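Local atomic coordinates of DyP (Bjerkandera adusta, PDB entry 3VXJ), a protein that binds heme b and probably works as a peroxidase, a dye-decolorizing enzyme that here also holds the phenol 2,6-dimethoxyphenol. Residues D171-P176 with Q286-F291; G188-P193 with T324-R329; G262-K265 with P269-L272; H308-K311 with Q316-G319. All blocks are in the same frame, centred on the assembly; numbering follows the deposited sequence.

Contact 1: D171-P176 with Q286-F291; sequences DGISQP and QRNNNF. With HEM (protoporphyrin IX containing Fe), chain B.
Ser174 and Asn289 meet side chain to side chain, next to the propionates of the heme. From CB of Ser174 the chain is a single step long. CB itself lies 3.4 Å from ND2 of Asn289. OG stands anti to the backbone N (chi1 -174°), which takes it to Asn289 on one hand and the heme on the other. It accepts a hydrogen bond from Asn289 ND2 at 2.9 Å, with an N-H...O angle of 158° and OG close to the amide plane. It donates its own hydrogen to heme O2D, 2.7 Å from OG. The other amide atom, OD1, is hydrogen-bonded to NH2 of Arg315. Replacing Asn289 by an alanine would probably leave Ser174 OG without its donor and Arg315 without the OD1 acceptor, so the hydroxyl's place beside the propionate would rest on its bond to O2D. Beside this pair, Ile173 CG2 rests 3.4 Å from OD1 of Asn288, whose ND2 is held by the carbonyl of Gly282. The backbone of 172-174 grips the other propionate. Gly172 N donates to heme O2A at 2.7 Å. Ile173 N donates to the same oxygen, and Ser174 N to O1A. This is a propionate-binding loop of the heme pocket in a DyP-type peroxidase, backed by the type I turn 287-290 that carries Asn288 and Asn289.

Contact 2: G188-P193 with T324-R329; sequences GQAVVP and TFHAMR. With HEM (protoporphyrin IX containing Fe), chain B; 3DM (2,6-dimethoxyphenol), chain D.
Ala190 and His326 pack tightly through a CH-pi contact. The methyl CB of Ala190 sits over one face of the imidazole, 3.8 Å from the ring centroid and displaced toward the rim. Val192 CG1 comes in obliquely, 3.7 Å from His326 CD2. Between these two, Val191 belongs to the loose side: its side chain is exposed and turned away from 324-329. No hydrogen bond joins the two segments. An edge of the imidazole meets the bound 2,6-dimethoxyphenol, whose O2 lies 3.0 Å from His326 NE2. Gly188 O is near O3 of the same ligand. Further along, Arg329 turns to the heme. Its chain bends at chi3 (-62°), laying the guanidinium face over heme C3D. Arg329 NH2 donates to heme O2A at 2.7 Å, and its NH1 donates to the iron-bound water at 2.9 Å. A leucine in place of Arg329 would probably leave that propionate and water without these donors, and Asp171 without its salt-bridge mate. Strand 191-192 pairs in parallel with 177-178, while strand 328-334 is an outer strand beside 353-360.

Contact 3: G262-K265 with P269-L272; sequences GRWK and PIDL. With HEM (protoporphyrin IX containing Fe), chain B; DMS (dimethyl sulfoxide), chain F.
A tight loop after helix 249-261 brings Gly262 and Ile270 together and places the heme-binding Arg263. Gly262 is the first residue to leave the helix, with positive phi. Its carbonyl O accepts a hydrogen bond from Ile270 N at 3.0 Å, nearly straight at the hydrogen (167°), the donor lying well above the carbonyl plane. A water also donates to Gly262 O and accepts from Asp271 N, so this buried carbonyl has two donors. Arg263 and Pro269 form a single backbone bridge, their CA atoms 4.2 Å apart. The Ile270 side chain splits its contacts. Its CG1 is placed between the backbone N and the carbonyl carbon (chi1 71°), which sets CG1 against the Gly262 carbonyl; CD1 of Ile270 continues to 3.7 Å from Gly262 CA. CG2 goes the other way, over the indole face of Trp264, 4.1 Å from the centroid of the five-membered ring. Trp264 NE1 donates to the carbonyl of Ala273. The Arg263 chain runs extended from CG to NE, and its CD packs 3.8 Å from heme CAA. Its NH1 lies 3.7 Å from Pro269 CD and is held by the carbonyls of Gly267 and Asn288. Lys265 points off to Glu254 and a dimethyl sulfoxide probably left from crystallisation. Ile270 and Trp264 lean on Ala258 of helix 249-261, while Pro269 and Leu272 touch Leu281 of helix 279-282.

Contact 4: H308-K311 with Q316-G319; sequences HVRK and QDLG. With HEM (protoporphyrin IX containing Fe), chain B.
Arg310 in the short helix 308-312 faces Asp317 in a 3-10 segment, with their CA atoms 8.4 Å apart, so the long Arg310 side chain spans most of the gap. It does so fully stretched, with CG anti to the backbone N (chi1 -173°). It grips the carboxylate side-on with two nitrogens. Arg310 NE donates to Asp317 OD2 at 2.7 Å, and Arg310 NH2 donates to Asp317 OD1 at 2.9 Å. Both bonds are almost straight and use the syn lone pairs. The guanidinium and carboxylate planes are only 14° apart, so the pair lies almost flat and its rotation is fixed. A water donates to both Arg310 O and Asp317 OD2, adding a second link. OD1 also forms a salt bridge with Lys384, so two positive groups share this buried carboxylate and probably help to keep it ionised. Two residues before Arg310, His308 NE2 binds the heme iron at 2.2 Å, and its ND1 is hydrogen-bonded to Glu391. Val309 CG1 packs 3.6 Å from heme CAA. The contact thus ties the helix of the axial histidine, which follows the loop after helix 279-282, to the chain leading on to strand 328-334.

All four contacts surround one heme. Contact 4 supplies the axial histidine on one side of the iron; contact 2 reaches the iron-bound water with Arg329 on the other. Contacts 1 and 2, with centres about 11 Å apart, join where Arg329 NH2 meets Ser174 O at 2.9 Å. Contacts 1 and 3 have centres again about 11 Å apart, and Arg263 NH1 bonds Asn288 O at 2.8 Å. Contact 3 touches contact 4 where Gly262 CA meets Val309 CG2, 3.9 Å apart. Contacts 2 and 3 do not touch; their centres are about 19 Å apart. Phe291, His326 and Leu318 bring contacts 1, 2 and 4 to one 2,6-dimethoxyphenol pocket.

Contact 1: D171-P176 with Q286-F291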
# COMPACT_ATOMS: atom_id res chain seq x y z
N ASP A 171 -3.60 -8.19 6.00
CA ASP A 171 -3.10 -6.89 5.54
C ASP A 171 -4.20 -5.83 5.72
O ASP A 171 -5.38 -6.10 5.48
CB ASP A 171 -2.69 -7.00 4.07
CG ASP A 171 -1.89 -5.79 3.58
OD1 ASP A 171 -1.44 -4.97 4.40
OD2 ASP A 171 -1.73 -5.67 2.34
N GLY A 172 -3.80 -4.63 6.12
CA GLY A 172 -4.74 -3.52 6.34
C GLY A 172 -5.17 -3.34 7.79
O GLY A 172 -6.30 -2.89 8.06
N ILE A 173 -4.27 -3.66 8.71
CA ILE A 173 -4.52 -3.52 10.14
C ILE A 173 -4.18 -2.11 10.61
O ILE A 173 -5.00 -1.44 11.26
CB ILE A 173 -3.67 -4.53 10.95
CG1 ILE A 173 -4.12 -5.96 10.62
CG2 ILE A 173 -3.74 -4.23 12.45
CD1 ILE A 173 -3.17 -7.02 11.13
N SER A 174 -2.96 -1.67 10.31
CA SER A 174 -2.43 -0.42 10.85
C SER A 174 -2.50 0.75 9.86
O SER A 174 -1.83 0.74 8.83
CB SER A 174 -1.00 -0.60 11.34
OG SER A 174 -0.56 0.58 11.98
N GLN A 175 -3.29 1.76 10.21
CA GLN A 175 -3.46 2.96 9.40
C GLN A 175 -3.43 4.17 10.32
O GLN A 175 -3.86 4.09 11.48
CB GLN A 175 -4.81 2.95 8.68
CG GLN A 175 -5.14 1.70 7.87
CD GLN A 175 -4.51 1.65 6.48
OE1 GLN A 175 -3.69 2.49 6.10
NE2 GLN A 175 -4.87 0.62 5.72
N PRO A 176 -2.95 5.31 9.83
CA PRO A 176 -3.04 6.53 10.64
C PRO A 176 -4.48 7.00 10.73
O PRO A 176 -5.30 6.67 9.87
CB PRO A 176 -2.19 7.54 9.86
CG PRO A 176 -2.26 7.06 8.44
CD PRO A 176 -2.33 5.56 8.51
N GLN A 286 -8.81 -3.60 18.76
CA GLN A 286 -8.58 -2.83 19.98
C GLN A 286 -7.24 -3.13 20.66
O GLN A 286 -6.82 -2.39 21.56
CB GLN A 286 -9.72 -3.06 20.97
CG GLN A 286 -11.08 -2.60 20.46
CD GLN A 286 -11.22 -1.09 20.43
OE1 GLN A 286 -10.56 -0.38 21.19
NE2 GLN A 286 -12.10 -0.60 19.57
N ARG A 287 -6.56 -4.19 20.23
CA ARG A 287 -5.27 -4.55 20.80
C ARG A 287 -4.18 -4.86 19.78
O ARG A 287 -3.00 -4.74 20.10
CB ARG A 287 -5.41 -5.76 21.73
CG ARG A 287 -6.11 -5.53 23.05
CD ARG A 287 -6.08 -6.82 23.87
NE ARG A 287 -6.63 -7.96 23.14
CZ ARG A 287 -6.11 -9.19 23.13
NH1 ARG A 287 -5.00 -9.48 23.80
NH2 ARG A 287 -6.70 -10.14 22.42
N ASN A 288 -4.56 -5.25 18.56
CA ASN A 288 -3.55 -5.69 17.58
C ASN A 288 -2.62 -4.59 17.07
O ASN A 288 -1.65 -4.86 16.35
CB ASN A 288 -4.16 -6.49 16.42
CG ASN A 288 -5.05 -5.66 15.51
OD1 ASN A 288 -5.08 -4.42 15.58
ND2 ASN A 288 -5.79 -6.35 14.64
N ASN A 289 -2.90 -3.34 17.45
CA ASN A 289 -2.01 -2.24 17.10
C ASN A 289 -1.41 -1.54 18.32
O ASN A 289 -0.71 -0.54 18.19
CB ASN A 289 -2.71 -1.23 16.20
CG ASN A 289 -1.83 -0.78 15.05
OD1 ASN A 289 -0.82 -1.43 14.74
ND2 ASN A 289 -2.20 0.31 14.41
N ASN A 290 -1.67 -2.09 19.51
CA ASN A 290 -1.28 -1.44 20.75
C ASN A 290 0.12 -1.83 21.23
O ASN A 290 0.29 -2.48 22.26
CB ASN A 290 -2.33 -1.70 21.83
CG ASN A 290 -2.23 -0.72 22.97
OD1 ASN A 290 -1.53 0.29 22.87
ND2 ASN A 290 -2.91 -1.02 24.07
N PHE A 291 1.12 -1.41 20.46
CA PHE A 291 2.52 -1.69 20.75
C PHE A 291 3.33 -0.62 20.06
O PHE A 291 2.85 0.02 19.11
CB PHE A 291 2.93 -3.08 20.22
CG PHE A 291 2.86 -3.21 18.71
CD1 PHE A 291 3.98 -2.98 17.92
CD2 PHE A 291 1.65 -3.51 18.09
CE1 PHE A 291 3.90 -3.08 16.52
CE2 PHE A 291 1.57 -3.61 16.69
CZ PHE A 291 2.70 -3.39 15.92
CHA HEM B . 1.99 -3.29 6.83
CHB HEM B . 2.31 -6.74 3.46
CHC HEM B . 4.57 -3.68 0.47
CHD HEM B . 4.23 -0.20 3.81
C1A HEM B . 1.91 -4.49 6.19
C2A HEM B . 1.38 -5.71 6.76
C3A HEM B . 1.48 -6.67 5.82
C4A HEM B . 2.05 -6.08 4.63
CMA HEM B . 1.04 -8.14 5.94
CAA HEM B . 0.87 -5.85 8.21
CBA HEM B . -0.61 -5.52 8.42
CGA HEM B . -0.93 -4.05 8.34
O1A HEM B . -0.56 -3.27 9.24
O2A HEM B . -1.61 -3.65 7.35
C1B HEM B . 2.94 -6.21 2.34
C2B HEM B . 3.22 -6.92 1.12
C3B HEM B . 3.84 -6.07 0.28
C4B HEM B . 3.95 -4.80 0.97
CMB HEM B . 2.85 -8.40 0.87
CAB HEM B . 4.33 -6.32 -1.16
CBB HEM B . 3.81 -7.27 -1.94
C1C HEM B . 4.71 -2.49 1.14
C2C HEM B . 5.42 -1.32 0.64
C3C HEM B . 5.34 -0.36 1.57
C4C HEM B . 4.57 -0.89 2.68
CMC HEM B . 6.10 -1.24 -0.74
CAC HEM B . 5.91 1.09 1.54
CBC HEM B . 7.09 1.37 0.98
C1D HEM B . 3.54 -0.70 4.89
C2D HEM B . 3.12 0.11 6.00
C3D HEM B . 2.44 -0.85 6.94
C4D HEM B . 2.51 -2.14 6.30
CMD HEM B . 3.31 1.61 6.26
CAD HEM B . 1.84 -0.46 8.30
CBD HEM B . 2.98 -0.41 9.31
CGD HEM B . 2.50 0.01 10.67
O1D HEM B . 2.82 -0.72 11.65
O2D HEM B . 1.82 1.05 10.79
NA HEM B . 2.33 -4.76 4.91
NB HEM B . 3.43 -4.92 2.24
NC HEM B . 4.25 -2.20 2.40
ND HEM B . 3.14 -2.02 5.07
FE HEM B . 3.35 -3.50 3.67
O HOH W 1 1.55 -2.99 3.00

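Contact 2: G188-P193 with T324-R329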
# COMPACT_ATOMS: atom_id res chain seq x y z
N GLY A 188 -3.01 2.48 20.12
CA GLY A 188 -1.78 2.33 19.36
C GLY A 188 -1.82 2.99 17.99
O GLY A 188 -0.78 3.13 17.34
N GLN A 189 -3.00 3.40 17.55
CA GLN A 189 -3.15 4.05 16.27
C GLN A 189 -2.58 5.48 16.33
O GLN A 189 -2.83 6.21 17.30
CB GLN A 189 -4.63 4.06 15.89
CG GLN A 189 -4.89 4.55 14.50
CD GLN A 189 -6.30 4.29 14.00
OE1 GLN A 189 -7.25 4.15 14.78
NE2 GLN A 189 -6.45 4.25 12.69
N ALA A 190 -1.79 5.85 15.32
CA ALA A 190 -1.24 7.20 15.26
C ALA A 190 -2.34 8.17 14.86
O ALA A 190 -3.11 7.91 13.94
CB ALA A 190 -0.09 7.27 14.27
N VAL A 191 -2.41 9.28 15.59
CA VAL A 191 -3.32 10.37 15.26
C VAL A 191 -2.46 11.49 14.71
O VAL A 191 -1.54 11.96 15.38
CB VAL A 191 -4.14 10.82 16.49
CG1 VAL A 191 -4.99 12.03 16.15
CG2 VAL A 191 -5.03 9.68 16.99
N VAL A 192 -2.74 11.88 13.47
CA VAL A 192 -1.93 12.87 12.76
C VAL A 192 -2.80 14.01 12.24
O VAL A 192 -4.01 13.81 12.03
CB VAL A 192 -1.14 12.23 11.57
CG1 VAL A 192 -0.23 11.12 12.07
CG2 VAL A 192 -2.10 11.73 10.48
N PRO A 193 -2.21 15.20 12.04
CA PRO A 193 -2.98 16.26 11.38
C PRO A 193 -3.36 15.84 9.96
O PRO A 193 -2.64 15.06 9.33
CB PRO A 193 -2.02 17.46 11.34
CG PRO A 193 -0.73 17.01 11.84
CD PRO A 193 -0.82 15.60 12.33
N THR A 324 5.17 12.77 10.47
CA THR A 324 5.58 13.10 9.10
C THR A 324 5.52 11.95 8.11
O THR A 324 5.22 12.17 6.93
CB THR A 324 7.00 13.68 9.11
OG1 THR A 324 7.09 14.66 10.15
CG2 THR A 324 7.35 14.35 7.78
N PHE A 325 5.79 10.73 8.58
CA PHE A 325 6.03 9.60 7.69
C PHE A 325 4.92 8.57 7.66
O PHE A 325 5.11 7.47 7.13
CB PHE A 325 7.39 8.97 7.98
CG PHE A 325 8.48 9.98 8.18
CD1 PHE A 325 8.93 10.75 7.11
CD2 PHE A 325 9.03 10.18 9.44
CE1 PHE A 325 9.92 11.72 7.30
CE2 PHE A 325 10.02 11.14 9.64
CZ PHE A 325 10.47 11.91 8.57
N HIS A 326 3.76 8.92 8.21
CA HIS A 326 2.59 8.05 8.14
C HIS A 326 1.89 8.19 6.80
O HIS A 326 1.92 9.25 6.17
CB HIS A 326 1.64 8.35 9.30
CG HIS A 326 2.22 8.03 10.64
ND1 HIS A 326 2.39 6.74 11.09
CD2 HIS A 326 2.70 8.83 11.62
CE1 HIS A 326 2.94 6.76 12.29
NE2 HIS A 326 3.15 8.01 12.63
N ALA A 327 1.25 7.11 6.36
CA ALA A 327 0.51 7.12 5.09
C ALA A 327 -0.61 6.10 5.16
O ALA A 327 -0.53 5.15 5.95
CB ALA A 327 1.46 6.81 3.93
N MET A 328 -1.64 6.29 4.33
CA MET A 328 -2.77 5.36 4.22
C MET A 328 -2.49 4.34 3.14
O MET A 328 -1.95 4.67 2.09
CB MET A 328 -4.04 6.12 3.82
CG MET A 328 -4.54 7.16 4.80
SD MET A 328 -5.22 6.42 6.30
CE MET A 328 -6.11 7.83 6.95
N ARG A 329 -2.90 3.09 3.36
CA ARG A 329 -2.81 2.07 2.32
C ARG A 329 -4.17 1.49 1.97
O ARG A 329 -5.02 1.28 2.85
CB ARG A 329 -1.86 0.95 2.75
CG ARG A 329 -0.42 1.38 2.91
CD ARG A 329 0.40 0.31 3.65
NE ARG A 329 -0.14 0.13 5.00
CZ ARG A 329 -0.60 -1.01 5.49
NH1 ARG A 329 -0.55 -2.13 4.77
NH2 ARG A 329 -1.11 -1.06 6.72
CHA HEM B . 1.99 -3.29 6.83
CHB HEM B . 2.31 -6.74 3.46
CHC HEM B . 4.57 -3.68 0.47
CHD HEM B . 4.23 -0.20 3.81
C1A HEM B . 1.91 -4.49 6.19
C2A HEM B . 1.38 -5.71 6.76
C3A HEM B . 1.48 -6.67 5.82
C4A HEM B . 2.05 -6.08 4.63
CMA HEM B . 1.04 -8.14 5.94
CAA HEM B . 0.87 -5.85 8.21
CBA HEM B . -0.61 -5.52 8.42
CGA HEM B . -0.93 -4.05 8.34
O1A HEM B . -0.56 -3.27 9.24
O2A HEM B . -1.61 -3.65 7.35
C1B HEM B . 2.94 -6.21 2.34
C2B HEM B . 3.22 -6.92 1.12
C3B HEM B . 3.84 -6.07 0.28
C4B HEM B . 3.95 -4.80 0.97
CMB HEM B . 2.85 -8.40 0.87
CAB HEM B . 4.33 -6.32 -1.16
CBB HEM B . 3.81 -7.27 -1.94
C1C HEM B . 4.71 -2.49 1.14
C2C HEM B . 5.42 -1.32 0.64
C3C HEM B . 5.34 -0.36 1.57
C4C HEM B . 4.57 -0.89 2.68
CMC HEM B . 6.10 -1.24 -0.74
CAC HEM B . 5.91 1.09 1.54
CBC HEM B . 7.09 1.37 0.98
C1D HEM B . 3.54 -0.70 4.89
C2D HEM B . 3.12 0.11 6.00
C3D HEM B . 2.44 -0.85 6.94
C4D HEM B . 2.51 -2.14 6.30
CMD HEM B . 3.31 1.61 6.26
CAD HEM B . 1.84 -0.46 8.30
CBD HEM B . 2.98 -0.41 9.31
CGD HEM B . 2.50 0.01 10.67
O1D HEM B . 2.82 -0.72 11.65
O2D HEM B . 1.82 1.05 10.79
NA HEM B . 2.33 -4.76 4.91
NB HEM B . 3.43 -4.92 2.24
NC HEM B . 4.25 -2.20 2.40
ND HEM B . 3.14 -2.02 5.07
FE HEM B . 3.35 -3.50 3.67
O1 3DM D . 2.83 4.88 14.95
C1 3DM D . 3.60 5.28 16.02
C2 3DM D . 4.68 6.16 15.85
O2 3DM D . 4.96 6.63 14.59
C7 3DM D . 6.25 7.21 14.37
C3 3DM D . 5.42 6.54 16.98
C4 3DM D . 5.12 6.02 18.24
C5 3DM D . 4.05 5.15 18.40
C6 3DM D . 3.30 4.78 17.29
O3 3DM D . 2.24 3.92 17.38
C8 3DM D . 2.11 3.15 18.61
O HOH W 1 1.55 -2.99 3.00

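Contact 3: G262-K265 with P269-L272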
# COMPACT_ATOMS: atom_id res chain seq x y z
N GLY A 262 6.97 -9.02 11.09
CA GLY A 262 6.65 -8.38 12.36
C GLY A 262 5.24 -8.68 12.87
O GLY A 262 4.85 -8.17 13.93
N ARG A 263 4.49 -9.48 12.13
CA ARG A 263 3.18 -9.99 12.54
C ARG A 263 3.06 -11.43 12.10
O ARG A 263 3.60 -11.82 11.07
CB ARG A 263 2.04 -9.20 11.89
CG ARG A 263 1.89 -7.76 12.33
CD ARG A 263 0.63 -7.16 11.73
NE ARG A 263 0.49 -5.76 12.12
CZ ARG A 263 -0.13 -5.32 13.21
NH1 ARG A 263 -0.78 -6.14 14.02
NH2 ARG A 263 -0.15 -4.01 13.45
N TRP A 264 2.33 -12.21 12.89
CA TRP A 264 1.86 -13.51 12.45
C TRP A 264 0.83 -13.36 11.32
O TRP A 264 0.26 -12.27 11.12
CB TRP A 264 1.22 -14.26 13.63
CG TRP A 264 2.17 -14.53 14.75
CD1 TRP A 264 2.38 -13.75 15.84
CD2 TRP A 264 3.02 -15.68 14.89
NE1 TRP A 264 3.33 -14.33 16.66
CE2 TRP A 264 3.73 -15.51 16.10
CE3 TRP A 264 3.24 -16.83 14.12
CZ2 TRP A 264 4.67 -16.45 16.54
CZ3 TRP A 264 4.17 -17.77 14.57
CH2 TRP A 264 4.87 -17.57 15.77
N LYS A 265 0.56 -14.45 10.62
CA LYS A 265 -0.42 -14.42 9.54
C LYS A 265 -1.80 -13.97 10.01
O LYS A 265 -2.55 -13.34 9.26
CB LYS A 265 -0.50 -15.78 8.86
CG LYS A 265 0.70 -16.06 7.96
CD LYS A 265 0.69 -17.47 7.42
CE LYS A 265 1.84 -17.68 6.47
NZ LYS A 265 1.88 -19.11 6.06
N PRO A 269 0.60 -8.99 16.33
CA PRO A 269 1.94 -8.42 16.21
C PRO A 269 2.93 -9.19 17.10
O PRO A 269 2.62 -9.50 18.26
CB PRO A 269 1.76 -6.99 16.70
CG PRO A 269 0.60 -7.05 17.64
CD PRO A 269 -0.30 -8.13 17.12
N ILE A 270 4.11 -9.50 16.57
CA ILE A 270 5.07 -10.27 17.33
C ILE A 270 5.61 -9.54 18.57
O ILE A 270 6.00 -10.17 19.54
CB ILE A 270 6.22 -10.86 16.45
CG1 ILE A 270 7.19 -9.77 15.95
CG2 ILE A 270 5.64 -11.72 15.29
CD1 ILE A 270 8.30 -10.33 15.05
N ASP A 271 5.55 -8.20 18.56
CA ASP A 271 5.97 -7.45 19.74
C ASP A 271 5.08 -7.81 20.95
O ASP A 271 5.55 -7.83 22.08
CB ASP A 271 5.93 -5.94 19.47
CG ASP A 271 6.66 -5.14 20.52
OD1 ASP A 271 7.62 -5.68 21.12
OD2 ASP A 271 6.28 -3.97 20.72
N LEU A 272 3.81 -8.13 20.70
CA LEU A 272 2.89 -8.59 21.76
C LEU A 272 2.83 -10.11 21.92
O LEU A 272 2.57 -10.60 23.02
CB LEU A 272 1.47 -8.06 21.52
CG LEU A 272 1.31 -6.54 21.49
CD1 LEU A 272 -0.15 -6.17 21.24
CD2 LEU A 272 1.82 -5.91 22.79
CHA HEM B . 1.99 -3.29 6.83
CHB HEM B . 2.31 -6.74 3.46
CHC HEM B . 4.57 -3.68 0.47
CHD HEM B . 4.23 -0.20 3.81
C1A HEM B . 1.91 -4.49 6.19
C2A HEM B . 1.38 -5.71 6.76
C3A HEM B . 1.48 -6.67 5.82
C4A HEM B . 2.05 -6.08 4.63
CMA HEM B . 1.04 -8.14 5.94
CAA HEM B . 0.87 -5.85 8.21
CBA HEM B . -0.61 -5.52 8.42
CGA HEM B . -0.93 -4.05 8.34
O1A HEM B . -0.56 -3.27 9.24
O2A HEM B . -1.61 -3.65 7.35
C1B HEM B . 2.94 -6.21 2.34
C2B HEM B . 3.22 -6.92 1.12
C3B HEM B . 3.84 -6.07 0.28
C4B HEM B . 3.95 -4.80 0.97
CMB HEM B . 2.85 -8.40 0.87
CAB HEM B . 4.33 -6.32 -1.16
CBB HEM B . 3.81 -7.27 -1.94
C1C HEM B . 4.71 -2.49 1.14
C2C HEM B . 5.42 -1.32 0.64
C3C HEM B . 5.34 -0.36 1.57
C4C HEM B . 4.57 -0.89 2.68
CMC HEM B . 6.10 -1.24 -0.74
CAC HEM B . 5.91 1.09 1.54
CBC HEM B . 7.09 1.37 0.98
C1D HEM B . 3.54 -0.70 4.89
C2D HEM B . 3.12 0.11 6.00
C3D HEM B . 2.44 -0.85 6.94
C4D HEM B . 2.51 -2.14 6.30
CMD HEM B . 3.31 1.61 6.26
CAD HEM B . 1.84 -0.46 8.30
CBD HEM B . 2.98 -0.41 9.31
CGD HEM B . 2.50 0.01 10.67
O1D HEM B . 2.82 -0.72 11.65
O2D HEM B . 1.82 1.05 10.79
NA HEM B . 2.33 -4.76 4.91
NB HEM B . 3.43 -4.92 2.24
NC HEM B . 4.25 -2.20 2.40
ND HEM B . 3.14 -2.02 5.07
FE HEM B . 3.35 -3.50 3.67
S DMS F . 5.57 -19.80 5.01
O DMS F . 3.94 -19.45 4.40
C1 DMS F . 5.89 -18.67 6.38
C2 DMS F . 5.51 -21.32 6.00
O HOH W 2 5.30 -6.41 16.13
O HOH W 1 1.55 -2.99 3.00

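Contact 4: H308-K311 with Q316-G319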
# COMPACT_ATOMS: atom_id res chain seq x y z
N HIS A 308 9.29 -6.12 8.38
CA HIS A 308 8.54 -5.25 7.48
C HIS A 308 7.83 -4.10 8.18
O HIS A 308 8.04 -2.95 7.83
CB HIS A 308 7.54 -6.07 6.65
CG HIS A 308 6.75 -5.27 5.67
ND1 HIS A 308 7.32 -4.71 4.54
CD2 HIS A 308 5.44 -4.93 5.64
CE1 HIS A 308 6.39 -4.05 3.86
NE2 HIS A 308 5.24 -4.18 4.50
N VAL A 309 6.97 -4.41 9.16
CA VAL A 309 6.16 -3.35 9.76
C VAL A 309 6.99 -2.38 10.59
O VAL A 309 6.64 -1.20 10.69
CB VAL A 309 4.94 -3.89 10.56
CG1 VAL A 309 4.01 -4.68 9.64
CG2 VAL A 309 5.37 -4.73 11.74
N ARG A 310 8.08 -2.87 11.16
CA ARG A 310 8.98 -2.03 11.95
C ARG A 310 9.80 -1.07 11.08
O ARG A 310 10.04 0.07 11.46
CB ARG A 310 9.89 -2.88 12.82
CG ARG A 310 10.73 -2.10 13.81
CD ARG A 310 11.31 -3.04 14.84
NE ARG A 310 12.04 -2.32 15.87
CZ ARG A 310 12.57 -2.87 16.96
NH1 ARG A 310 12.49 -4.20 17.15
NH2 ARG A 310 13.18 -2.11 17.86
N LYS A 311 10.18 -1.53 9.89
CA LYS A 311 10.85 -0.68 8.91
C LYS A 311 9.93 0.39 8.33
O LYS A 311 10.33 1.53 8.14
CB LYS A 311 11.41 -1.53 7.78
CG LYS A 311 12.66 -2.32 8.18
CD LYS A 311 13.93 -1.47 8.15
CE LYS A 311 15.10 -2.25 7.58
NZ LYS A 311 16.26 -1.37 7.28
N GLN A 316 8.42 3.74 18.23
CA GLN A 316 9.36 4.32 19.20
C GLN A 316 10.83 4.22 18.79
O GLN A 316 11.68 4.86 19.42
CB GLN A 316 9.14 3.72 20.60
CG GLN A 316 9.87 4.44 21.75
CD GLN A 316 9.39 5.86 22.01
OE1 GLN A 316 8.26 6.21 21.66
NE2 GLN A 316 10.24 6.67 22.62
N ASP A 317 11.15 3.47 17.73
CA ASP A 317 12.52 3.54 17.20
C ASP A 317 12.89 4.98 16.79
O ASP A 317 14.08 5.32 16.74
CB ASP A 317 12.73 2.61 16.00
CG ASP A 317 12.77 1.13 16.38
OD1 ASP A 317 13.10 0.77 17.53
OD2 ASP A 317 12.48 0.33 15.46
N LEU A 318 11.89 5.80 16.50
CA LEU A 318 12.14 7.21 16.15
C LEU A 318 12.33 8.11 17.37
O LEU A 318 12.74 9.27 17.22
CB LEU A 318 11.02 7.76 15.25
CG LEU A 318 10.86 7.11 13.88
CD1 LEU A 318 9.76 7.81 13.11
CD2 LEU A 318 12.17 7.13 13.09
N GLY A 319 12.03 7.59 18.56
CA GLY A 319 12.20 8.34 19.80
C GLY A 319 10.92 8.91 20.38
O GLY A 319 10.92 9.46 21.49
CHA HEM B . 1.99 -3.29 6.83
CHB HEM B . 2.31 -6.74 3.46
CHC HEM B . 4.57 -3.68 0.47
CHD HEM B . 4.23 -0.20 3.81
C1A HEM B . 1.91 -4.49 6.19
C2A HEM B . 1.38 -5.71 6.76
C3A HEM B . 1.48 -6.67 5.82
C4A HEM B . 2.05 -6.08 4.63
CMA HEM B . 1.04 -8.14 5.94
CAA HEM B . 0.87 -5.85 8.21
CBA HEM B . -0.61 -5.52 8.42
CGA HEM B . -0.93 -4.05 8.34
O1A HEM B . -0.56 -3.27 9.24
O2A HEM B . -1.61 -3.65 7.35
C1B HEM B . 2.94 -6.21 2.34
C2B HEM B . 3.22 -6.92 1.12
C3B HEM B . 3.84 -6.07 0.28
C4B HEM B . 3.95 -4.80 0.97
CMB HEM B . 2.85 -8.40 0.87
CAB HEM B . 4.33 -6.32 -1.16
CBB HEM B . 3.81 -7.27 -1.94
C1C HEM B . 4.71 -2.49 1.14
C2C HEM B . 5.42 -1.32 0.64
C3C HEM B . 5.34 -0.36 1.57
C4C HEM B . 4.57 -0.89 2.68
CMC HEM B . 6.10 -1.24 -0.74
CAC HEM B . 5.91 1.09 1.54
CBC HEM B . 7.09 1.37 0.98
C1D HEM B . 3.54 -0.70 4.89
C2D HEM B . 3.12 0.11 6.00
C3D HEM B . 2.44 -0.85 6.94
C4D HEM B . 2.51 -2.14 6.30
CMD HEM B . 3.31 1.61 6.26
CAD HEM B . 1.84 -0.46 8.30
CBD HEM B . 2.98 -0.41 9.31
CGD HEM B . 2.50 0.01 10.67
O1D HEM B . 2.82 -0.72 11.65
O2D HEM B . 1.82 1.05 10.79
NA HEM B . 2.33 -4.76 4.91
NB HEM B . 3.43 -4.92 2.24
NC HEM B . 4.25 -2.20 2.40
ND HEM B . 3.14 -2.02 5.07
FE HEM B . 3.35 -3.50 3.67
O HOH W 3 12.54 0.81 12.69
O HOH W 1 1.55 -2.99 3.00